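Local coordinates for Rho GTPase-activating protein 15 (Homo sapiens, PDB 3BYI) that activates the GTPase activity of Rho-type small GTPases, Rac1 among them, through its RhoGAP domain, returning them to the inactive GDP-bound state, at residues K97-F108 with V174-A182; P109-A119 with A131-L139. One frame throughout, in Å; residues are numbered along the deposited sequence.

Contact 1: residues K97-F108 with V174-A182; sequences KMFFRELPEPLF and VFGPTLLRA
Arg-181 reaches across to the turn that follows helix 97-102 and grips the carbonyl of Leu-103 with both terminal nitrogens, inside the all-helical RhoGAP domain. NH2 of Arg-181 lies 2.9 Å from Leu-103 O and NH1 of Arg-181 3.0 Å, both from the same face of the carbonyl plane, while the oxygen stays within 7° of the guanidinium plane. One face of that guanidinium rests on CD of Pro-106. An alanine here would take away both donors and would probably leave the Leu-103 carbonyl without its clamp to the other segment and a gap beside CD of Pro-106. Next to this grip, the backbone N of Phe-108 donates to Leu-179 O at 3.0 Å in a nearly straight bond (167°), and CG of Leu-180 sits over the Phe-108 ring in a CH-pi contact. Deeper in, CD2 of Leu-179 covers the rim of one face of Phe-100 and meets CD2 of Leu-107. On the outer side, Arg-101 points NE and NH2 at OG1 of Thr-178 in two weak bonds; chi1 of -69° sets that hydroxyl beside its own backbone N, where it donates to Val-174 O. Lys-97 sends NZ to Tyr-57 O, and CD packs on Val-174, whose side chain neighbours that of Arg-58, the predicted arginine finger. A water stitches the two backbones together, donating to Phe-100 O at 2.6 Å and to Thr-178 O at 2.6 Å.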
loop_
_atom_site.group_PDB
_atom_site.type_symbol
_atom_site.label_atom_id
_atom_site.label_comp_id
_atom_site.label_asym_id
_atom_site.label_seq_id
_atom_site.Cartn_x
_atom_site.Cartn_y
_atom_site.Cartn_z
ATOM N N LYS A 97 1.388 2.049 -5.047
ATOM C CA LYS A 97 1.159 3.116 -4.088
ATOM C C LYS A 97 -0.096 3.907 -4.397
ATOM O O LYS A 97 -0.825 4.293 -3.489
ATOM C CB LYS A 97 2.364 4.060 -4.027
ATOM C CG LYS A 97 3.612 3.463 -3.344
ATOM C CD LYS A 97 4.714 4.508 -3.226
ATOM C CE LYS A 97 5.262 4.973 -4.579
ATOM N NZ LYS A 97 6.354 5.935 -4.378
ATOM N N MET A 98 -0.319 4.164 -5.681
ATOM C CA MET A 98 -1.529 4.854 -6.150
ATOM C C MET A 98 -2.801 4.085 -5.778
ATOM O O MET A 98 -3.816 4.702 -5.458
ATOM C CB MET A 98 -1.490 5.061 -7.683
ATOM C CG MET A 98 -2.698 5.778 -8.221
ATOM S SD MET A 98 -2.667 6.182 -9.977
ATOM C CE MET A 98 -1.552 7.604 -9.904
ATOM N N PHE A 99 -2.740 2.758 -5.846
ATOM C CA PHE A 99 -3.846 1.901 -5.428
ATOM C C PHE A 99 -4.165 2.165 -3.972
ATOM O O PHE A 99 -5.306 2.449 -3.623
ATOM C CB PHE A 99 -3.527 0.413 -5.675
ATOM C CG PHE A 99 -4.567 -0.535 -5.115
ATOM C CD1 PHE A 99 -5.747 -0.787 -5.823
ATOM C CD2 PHE A 99 -4.373 -1.154 -3.882
ATOM C CE1 PHE A 99 -6.679 -1.623 -5.320
ATOM C CE2 PHE A 99 -5.342 -1.999 -3.339
ATOM C CZ PHE A 99 -6.467 -2.261 -4.051
ATOM N N PHE A 100 -3.149 2.130 -3.117
ATOM C CA PHE A 100 -3.377 2.368 -1.698
ATOM C C PHE A 100 -3.842 3.798 -1.385
ATOM O O PHE A 100 -4.690 4.017 -0.503
ATOM C CB PHE A 100 -2.150 2.009 -0.895
ATOM C CG PHE A 100 -1.949 0.529 -0.760
ATOM C CD1 PHE A 100 -0.927 -0.116 -1.453
ATOM C CD2 PHE A 100 -2.804 -0.220 0.030
ATOM C CE1 PHE A 100 -0.765 -1.483 -1.346
ATOM C CE2 PHE A 100 -2.632 -1.574 0.172
ATOM C CZ PHE A 100 -1.613 -2.212 -0.516
ATOM N N ARG A 101 -3.316 4.769 -2.141
ATOM C CA ARG A 101 -3.717 6.168 -1.974
ATOM C C ARG A 101 -5.153 6.414 -2.432
ATOM O O ARG A 101 -5.800 7.300 -1.911
ATOM C CB ARG A 101 -2.763 7.145 -2.714
ATOM C CG ARG A 101 -1.427 7.397 -1.992
ATOM C CD ARG A 101 -0.329 7.972 -2.936
ATOM N NE ARG A 101 0.997 7.876 -2.306
ATOM C CZ ARG A 101 2.173 7.878 -2.945
ATOM N NH1 ARG A 101 2.258 7.998 -4.265
ATOM N NH2 ARG A 101 3.297 7.772 -2.244
ATOM N N GLU A 102 -5.629 5.632 -3.401
ATOM C CA GLU A 102 -6.966 5.855 -3.981
ATOM C C GLU A 102 -8.059 5.056 -3.262
ATOM O O GLU A 102 -9.197 5.266 -3.533
ATOM C CB GLU A 102 -6.943 5.599 -5.513
ATOM C CG GLU A 102 -8.069 6.304 -6.237
ATOM C CD GLU A 102 -7.934 6.271 -7.730
ATOM O OE1 GLU A 102 -6.815 6.084 -8.241
ATOM O OE2 GLU A 102 -8.979 6.423 -8.396
ATOM N N LEU A 103 -7.711 4.160 -2.339
ATOM C CA LEU A 103 -8.705 3.458 -1.536
ATOM C C LEU A 103 -9.548 4.510 -0.891
ATOM O O LEU A 103 -9.009 5.492 -0.472
ATOM C CB LEU A 103 -8.000 2.624 -0.469
ATOM C CG LEU A 103 -7.289 1.366 -0.979
ATOM C CD1 LEU A 103 -6.603 0.631 0.148
ATOM C CD2 LEU A 103 -8.284 0.478 -1.615
ATOM N N PRO A 104 -10.888 4.361 -0.852
ATOM C CA PRO A 104 -11.664 5.389 -0.145
ATOM C C PRO A 104 -11.357 5.511 1.353
ATOM O O PRO A 104 -11.605 6.552 1.942
ATOM C CB PRO A 104 -13.126 4.957 -0.351
ATOM C CG PRO A 104 -13.062 3.537 -0.704
ATOM C CD PRO A 104 -11.755 3.326 -1.424
ATOM N N GLU A 105 -10.926 4.416 1.970
ATOM C CA GLU A 105 -10.497 4.416 3.356
ATOM C C GLU A 105 -9.073 3.854 3.287
ATOM O O GLU A 105 -8.791 2.970 2.464
ATOM C CB GLU A 105 -11.408 3.540 4.220
ATOM C CG GLU A 105 -11.128 3.666 5.721
ATOM C CD GLU A 105 -11.908 2.673 6.598
ATOM O OE1 GLU A 105 -12.399 1.625 6.096
ATOM O OE2 GLU A 105 -12.018 2.954 7.817
ATOM N N PRO A 106 -8.149 4.410 4.088
ATOM C CA PRO A 106 -6.806 3.831 4.094
ATOM C C PRO A 106 -6.710 2.384 4.605
ATOM O O PRO A 106 -7.593 1.905 5.310
ATOM C CB PRO A 106 -5.982 4.824 4.967
ATOM C CG PRO A 106 -6.956 5.747 5.600
ATOM C CD PRO A 106 -8.267 5.631 4.910
ATOM N N LEU A 107 -5.604 1.707 4.259
ATOM C CA LEU A 107 -5.358 0.336 4.716
ATOM C C LEU A 107 -5.505 0.220 6.236
ATOM O O LEU A 107 -6.054 -0.754 6.744
ATOM C CB LEU A 107 -3.968 -0.143 4.290
ATOM C CG LEU A 107 -3.576 -1.612 4.579
ATOM C CD1 LEU A 107 -4.559 -2.580 3.956
ATOM C CD2 LEU A 107 -2.121 -1.914 4.112
ATOM N N PHE A 108 -4.981 1.214 6.935
ATOM C CA PHE A 108 -5.154 1.333 8.370
ATOM C C PHE A 108 -6.450 2.100 8.584
ATOM O O PHE A 108 -6.484 3.327 8.319
ATOM C CB PHE A 108 -3.984 2.132 8.968
ATOM C CG PHE A 108 -2.700 1.364 9.035
ATOM C CD1 PHE A 108 -1.965 1.091 7.877
ATOM C CD2 PHE A 108 -2.220 0.920 10.244
ATOM C CE1 PHE A 108 -0.784 0.388 7.932
ATOM C CE2 PHE A 108 -1.049 0.200 10.310
ATOM C CZ PHE A 108 -0.318 -0.057 9.160
ATOM N N VAL A 174 7.677 6.844 2.954
ATOM C CA VAL A 174 6.849 6.547 1.787
ATOM C C VAL A 174 5.503 5.986 2.216
ATOM O O VAL A 174 4.470 6.504 1.813
ATOM C CB VAL A 174 7.557 5.567 0.808
ATOM C CG1 VAL A 174 6.628 5.152 -0.336
ATOM C CG2 VAL A 174 8.815 6.215 0.235
ATOM N N PHE A 175 5.523 4.966 3.068
ATOM C CA PHE A 175 4.317 4.172 3.344
ATOM C C PHE A 175 3.457 4.682 4.484
ATOM O O PHE A 175 2.305 4.285 4.593
ATOM C CB PHE A 175 4.673 2.678 3.498
ATOM C CG PHE A 175 4.952 2.030 2.206
ATOM C CD1 PHE A 175 6.254 1.890 1.745
ATOM C CD2 PHE A 175 3.907 1.665 1.374
ATOM C CE1 PHE A 175 6.475 1.328 0.510
ATOM C CE2 PHE A 175 4.125 1.138 0.142
ATOM C CZ PHE A 175 5.412 0.949 -0.285
ATOM N N GLY A 176 4.019 5.552 5.316
ATOM C CA GLY A 176 3.272 6.167 6.393
ATOM C C GLY A 176 2.054 6.894 5.888
ATOM O O GLY A 176 0.942 6.547 6.231
ATOM N N PRO A 177 2.275 7.921 5.068
ATOM C CA PRO A 177 1.180 8.648 4.445
ATOM C C PRO A 177 0.315 7.787 3.508
ATOM O O PRO A 177 -0.873 8.027 3.414
ATOM C CB PRO A 177 1.904 9.749 3.648
ATOM C CG PRO A 177 3.260 9.830 4.217
ATOM C CD PRO A 177 3.590 8.486 4.732
ATOM N N THR A 178 0.932 6.830 2.814
ATOM C CA THR A 178 0.248 5.982 1.837
ATOM C C THR A 178 -0.781 5.042 2.510
ATOM O O THR A 178 -1.847 4.817 1.969
ATOM C CB THR A 178 1.336 5.190 0.993
ATOM O OG1 THR A 178 2.052 6.104 0.143
ATOM C CG2 THR A 178 0.761 4.125 0.132
ATOM N N LEU A 179 -0.448 4.534 3.693
ATOM C CA LEU A 179 -1.214 3.471 4.339
ATOM C C LEU A 179 -2.074 3.952 5.508
ATOM O O LEU A 179 -3.073 3.316 5.846
ATOM C CB LEU A 179 -0.247 2.360 4.781
ATOM C CG LEU A 179 0.625 1.725 3.660
ATOM C CD1 LEU A 179 1.492 0.702 4.231
ATOM C CD2 LEU A 179 -0.194 1.086 2.592
ATOM N N LEU A 180 -1.689 5.068 6.125
ATOM C CA LEU A 180 -2.411 5.613 7.275
ATOM C C LEU A 180 -3.099 6.959 6.977
ATOM O O LEU A 180 -4.142 7.291 7.573
ATOM C CB LEU A 180 -1.465 5.753 8.459
ATOM C CG LEU A 180 -0.956 4.427 9.045
ATOM C CD1 LEU A 180 0.514 4.050 8.717
ATOM C CD2 LEU A 180 -1.164 4.463 10.523
ATOM N N ARG A 181 -2.542 7.742 6.058
ATOM C CA ARG A 181 -3.255 8.951 5.577
ATOM C C ARG A 181 -3.740 9.843 6.732
ATOM O O ARG A 181 -4.835 10.387 6.700
ATOM C CB ARG A 181 -4.452 8.525 4.707
ATOM C CG ARG A 181 -5.038 9.582 3.766
ATOM C CD ARG A 181 -6.298 9.036 3.068
ATOM N NE ARG A 181 -5.986 7.944 2.164
ATOM C CZ ARG A 181 -6.879 7.199 1.516
ATOM N NH1 ARG A 181 -8.180 7.431 1.656
ATOM N NH2 ARG A 181 -6.455 6.219 0.715
ATOM N N ALA A 182 -2.883 10.015 7.735
ATOM C CA ALA A 182 -3.264 10.650 9.005
ATOM C C ALA A 182 -2.944 12.131 9.085
ATOM O O ALA A 182 -3.257 12.757 10.091
ATOM C CB ALA A 182 -2.608 9.901 10.181
HETATM O O HOH W 1 -3.930 3.290 1.917
HETATM O O HOH W 2 -5.399 5.518 9.019
#

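Contact 2: residues P109-A119 with A131-L139; sequences PYSFFEQFVEA and AVKSLVQKL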
loop_
_atom_site.group_PDB
_atom_site.type_symbol
_atom_site.label_atom_id
_atom_site.label_comp_id
_atom_site.label_asym_id
_atom_site.label_seq_id
_atom_site.Cartn_x
_atom_site.Cartn_y
_atom_site.Cartn_z
ATOM N N PRO A 109 -7.524 1.413 9.040
ATOM C CA PRO A 109 -8.759 2.157 9.142
ATOM C C PRO A 109 -8.670 3.334 10.116
ATOM O O PRO A 109 -8.010 3.265 11.160
ATOM C CB PRO A 109 -9.783 1.101 9.613
ATOM C CG PRO A 109 -9.135 -0.243 9.260
ATOM C CD PRO A 109 -7.694 0.014 9.484
ATOM N N TYR A 110 -9.343 4.407 9.731
ATOM C CA TYR A 110 -9.521 5.588 10.558
ATOM C C TYR A 110 -10.008 5.233 11.983
ATOM O O TYR A 110 -9.557 5.832 12.963
ATOM C CB TYR A 110 -10.580 6.524 9.920
ATOM C CG TYR A 110 -10.328 7.096 8.521
ATOM C CD1 TYR A 110 -9.231 7.911 8.264
ATOM C CD2 TYR A 110 -11.259 6.879 7.474
ATOM C CE1 TYR A 110 -9.016 8.470 6.995
ATOM C CE2 TYR A 110 -11.069 7.441 6.189
ATOM C CZ TYR A 110 -9.935 8.234 5.957
ATOM O OH TYR A 110 -9.708 8.771 4.686
ATOM N N SER A 111 -10.955 4.296 12.102
ATOM C CA SER A 111 -11.431 3.893 13.448
ATOM C C SER A 111 -10.292 3.328 14.321
ATOM O O SER A 111 -10.316 3.474 15.540
ATOM C CB SER A 111 -12.595 2.912 13.372
ATOM O OG SER A 111 -12.297 1.750 12.635
ATOM N N PHE A 112 -9.270 2.733 13.700
ATOM C CA PHE A 112 -8.136 2.202 14.438
ATOM C C PHE A 112 -7.015 3.209 14.746
ATOM O O PHE A 112 -6.179 2.957 15.612
ATOM C CB PHE A 112 -7.539 1.021 13.683
ATOM C CG PHE A 112 -8.324 -0.241 13.812
ATOM C CD1 PHE A 112 -9.580 -0.365 13.223
ATOM C CD2 PHE A 112 -7.792 -1.330 14.492
ATOM C CE1 PHE A 112 -10.305 -1.557 13.332
ATOM C CE2 PHE A 112 -8.506 -2.506 14.620
ATOM C CZ PHE A 112 -9.762 -2.627 14.038
ATOM N N PHE A 113 -6.982 4.341 14.057
ATOM C CA PHE A 113 -5.817 5.236 14.150
ATOM C C PHE A 113 -5.454 5.655 15.597
ATOM O O PHE A 113 -4.276 5.561 16.001
ATOM C CB PHE A 113 -6.009 6.468 13.245
ATOM C CG PHE A 113 -4.836 7.401 13.260
ATOM C CD1 PHE A 113 -3.602 6.984 12.785
ATOM C CD2 PHE A 113 -4.946 8.682 13.794
ATOM C CE1 PHE A 113 -2.488 7.835 12.830
ATOM C CE2 PHE A 113 -3.852 9.530 13.833
ATOM C CZ PHE A 113 -2.619 9.104 13.367
ATOM N N GLU A 114 -6.450 6.080 16.379
ATOM C CA GLU A 114 -6.207 6.453 17.777
ATOM C C GLU A 114 -5.579 5.298 18.562
ATOM O O GLU A 114 -4.674 5.517 19.366
ATOM C CB GLU A 114 -7.480 6.955 18.468
ATOM N N GLN A 115 -6.037 4.070 18.297
ATOM C CA GLN A 115 -5.532 2.881 18.988
ATOM C C GLN A 115 -4.101 2.558 18.622
ATOM O O GLN A 115 -3.354 2.138 19.500
ATOM C CB GLN A 115 -6.418 1.639 18.741
ATOM C CG GLN A 115 -7.698 1.498 19.638
ATOM C CD GLN A 115 -8.619 0.294 19.220
ATOM O OE1 GLN A 115 -8.500 -0.799 19.797
ATOM N NE2 GLN A 115 -9.515 0.492 18.217
ATOM N N PHE A 116 -3.748 2.694 17.332
ATOM C CA PHE A 116 -2.358 2.470 16.808
ATOM C C PHE A 116 -1.376 3.520 17.318
ATOM O O PHE A 116 -0.224 3.197 17.636
ATOM C CB PHE A 116 -2.299 2.481 15.259
ATOM C CG PHE A 116 -2.671 1.152 14.589
ATOM C CD1 PHE A 116 -3.866 1.007 13.912
ATOM C CD2 PHE A 116 -1.815 0.061 14.647
ATOM C CE1 PHE A 116 -4.214 -0.216 13.303
ATOM C CE2 PHE A 116 -2.139 -1.144 14.032
ATOM C CZ PHE A 116 -3.346 -1.290 13.363
ATOM N N VAL A 117 -1.828 4.773 17.366
ATOM C CA VAL A 117 -1.039 5.859 17.986
ATOM C C VAL A 117 -0.744 5.583 19.457
ATOM O O VAL A 117 0.398 5.746 19.880
ATOM C CB VAL A 117 -1.742 7.245 17.884
ATOM C CG1 VAL A 117 -1.004 8.298 18.732
ATOM C CG2 VAL A 117 -1.828 7.692 16.449
ATOM N N GLU A 118 -1.768 5.209 20.234
ATOM C CA GLU A 118 -1.576 4.802 21.637
ATOM C C GLU A 118 -0.556 3.674 21.727
ATOM O O GLU A 118 0.265 3.632 22.663
ATOM C CB GLU A 118 -2.879 4.286 22.271
ATOM C CG GLU A 118 -3.888 5.344 22.668
ATOM C CD GLU A 118 -5.105 4.759 23.420
ATOM O OE1 GLU A 118 -5.130 3.526 23.664
ATOM O OE2 GLU A 118 -6.033 5.536 23.772
ATOM N N ALA A 119 -0.652 2.742 20.772
ATOM C CA ALA A 119 0.236 1.581 20.723
ATOM C C ALA A 119 1.692 1.966 20.561
ATOM O O ALA A 119 2.517 1.478 21.330
ATOM C CB ALA A 119 -0.180 0.590 19.624
ATOM N N ALA A 131 0.948 -4.498 21.711
ATOM C CA ALA A 131 -0.230 -3.643 21.538
ATOM C C ALA A 131 -0.659 -3.567 20.079
ATOM O O ALA A 131 -1.859 -3.662 19.768
ATOM C CB ALA A 131 0.036 -2.244 22.082
ATOM N N VAL A 132 0.337 -3.405 19.204
ATOM C CA VAL A 132 0.139 -3.275 17.764
ATOM C C VAL A 132 -0.345 -4.576 17.135
ATOM O O VAL A 132 -1.183 -4.552 16.227
ATOM C CB VAL A 132 1.440 -2.800 17.063
ATOM C CG1 VAL A 132 1.437 -3.199 15.605
ATOM C CG2 VAL A 132 1.612 -1.269 17.233
ATOM N N LYS A 133 0.175 -5.694 17.645
ATOM C CA LYS A 133 -0.188 -7.040 17.205
ATOM C C LYS A 133 -1.626 -7.407 17.601
ATOM O O LYS A 133 -2.361 -8.042 16.806
ATOM C CB LYS A 133 0.793 -8.057 17.801
ATOM C CG LYS A 133 0.416 -9.503 17.547
ATOM C CD LYS A 133 1.381 -10.451 18.224
ATOM C CE LYS A 133 1.111 -11.862 17.751
ATOM N NZ LYS A 133 1.719 -12.863 18.649
ATOM N N SER A 134 -2.008 -7.012 18.823
ATOM C CA SER A 134 -3.395 -7.093 19.300
ATOM C C SER A 134 -4.316 -6.387 18.326
ATOM O O SER A 134 -5.366 -6.926 17.943
ATOM C CB SER A 134 -3.554 -6.392 20.645
ATOM O OG SER A 134 -2.766 -7.008 21.635
ATOM N N LEU A 135 -3.929 -5.165 17.943
ATOM C CA LEU A 135 -4.770 -4.366 17.066
ATOM C C LEU A 135 -4.897 -4.970 15.678
ATOM O O LEU A 135 -5.961 -4.924 15.105
ATOM C CB LEU A 135 -4.261 -2.931 16.975
ATOM C CG LEU A 135 -4.756 -2.003 18.061
ATOM C CD1 LEU A 135 -3.964 -0.730 18.009
ATOM C CD2 LEU A 135 -6.271 -1.759 17.890
ATOM N N VAL A 136 -3.811 -5.507 15.130
ATOM C CA VAL A 136 -3.854 -6.157 13.813
ATOM C C VAL A 136 -4.854 -7.321 13.833
ATOM O O VAL A 136 -5.587 -7.534 12.854
ATOM C CB VAL A 136 -2.442 -6.637 13.348
ATOM C CG1 VAL A 136 -2.534 -7.629 12.134
ATOM C CG2 VAL A 136 -1.577 -5.432 13.022
ATOM N N GLN A 137 -4.886 -8.057 14.951
ATOM C CA GLN A 137 -5.860 -9.147 15.154
ATOM C C GLN A 137 -7.310 -8.654 15.232
ATOM O O GLN A 137 -8.231 -9.433 15.046
ATOM C CB GLN A 137 -5.492 -9.990 16.397
ATOM C CG GLN A 137 -4.274 -10.929 16.160
ATOM C CD GLN A 137 -3.571 -11.428 17.446
ATOM O OE1 GLN A 137 -3.796 -10.916 18.553
ATOM N NE2 GLN A 137 -2.686 -12.422 17.283
ATOM N N LYS A 138 -7.527 -7.374 15.514
ATOM C CA LYS A 138 -8.887 -6.847 15.494
ATOM C C LYS A 138 -9.323 -6.346 14.109
ATOM O O LYS A 138 -10.482 -6.063 13.909
ATOM C CB LYS A 138 -9.088 -5.759 16.551
ATOM C CG LYS A 138 -8.879 -6.226 17.997
ATOM C CD LYS A 138 -8.887 -5.035 18.983
ATOM C CE LYS A 138 -8.453 -5.440 20.397
ATOM N NZ LYS A 138 -6.953 -5.613 20.530
ATOM N N LEU A 139 -8.409 -6.248 13.154
ATOM C CA LEU A 139 -8.761 -5.692 11.839
ATOM C C LEU A 139 -9.654 -6.600 10.986
ATOM O O LEU A 139 -9.690 -7.817 11.179
ATOM C CB LEU A 139 -7.515 -5.389 11.045
ATOM C CG LEU A 139 -6.642 -4.230 11.467
ATOM C CD1 LEU A 139 -5.259 -4.460 10.877
ATOM C CD2 LEU A 139 -7.246 -2.891 11.027
#
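Leu-135 of helix 131-138 enters helix 110-119 as a knob, its side chain lodged in a hole made by Phe-112, Gln-115, Phe-116 and Ala-119. Its CB lies over one face of the Phe-116 ring, 4.0 Å from CE2. CG comes next and meets CB of Gln-115. From there the two methyls part: CD1 runs on to the backbone of the opposing helix, 3.3 Å from Gln-115 O, and also lies above the Phe-116 ring in a CH-pi contact, with Ala-119 CB farther off. The other methyl turns to the amide end of Gln-115 and to the Phe-112 ring, where CD2 of Phe-112 is 3.7 Å from CD2 of Leu-135. Leu-139 makes a CH-pi contact with Phe-112, its CD2 standing 3.7 Å above the ring plane, over its centre and 6° off the normal. The same methyl of Leu-139 is pressed against CD of Pro-109 at 3.3 Å, tighter than usual for two carbons. With CG of Phe-112 beside its backbone N (chi1 -77°), the ring extends to the end of the other helix, bringing CZ 3.5 Å from Lys-138 O at the ring edge. Where the helices come closest by backbone, CB of Ala-119 touches both CB of Ala-131 and CG2 of Val-132, and the small alanines allow their CA atoms to approach to 5.3 Å. The axes of the segments 110-119 and 131-138 approach to 9.2 Å at 160°, an antiparallel helical hairpin in which Leu-135 packs knob-into-hole, joined by apolar contacts within the RhoGAP domain.

Contact 2 is nested within the chain loop that contact 1 closes: helix 89-102 leads through 103-109 into helix 110-120, helix 125-138 folds back on it, and the chain returns to helix 168-180 only later. The centres lie about 15 Å apart, contact 1 about 6 Å from the centre of the chain and contact 2 about 17 Å out. They touch where the Phe-108 and Phe-116 rings meet edge-to-face and where Ala-182 CB approaches Phe-113 CZ. Helices 141-159 and 189-205 touch both contacts. Within one RhoGAP domain, the hairpin is thus joined to the central helices, while the far end of contact 1 borders the predicted arginine finger.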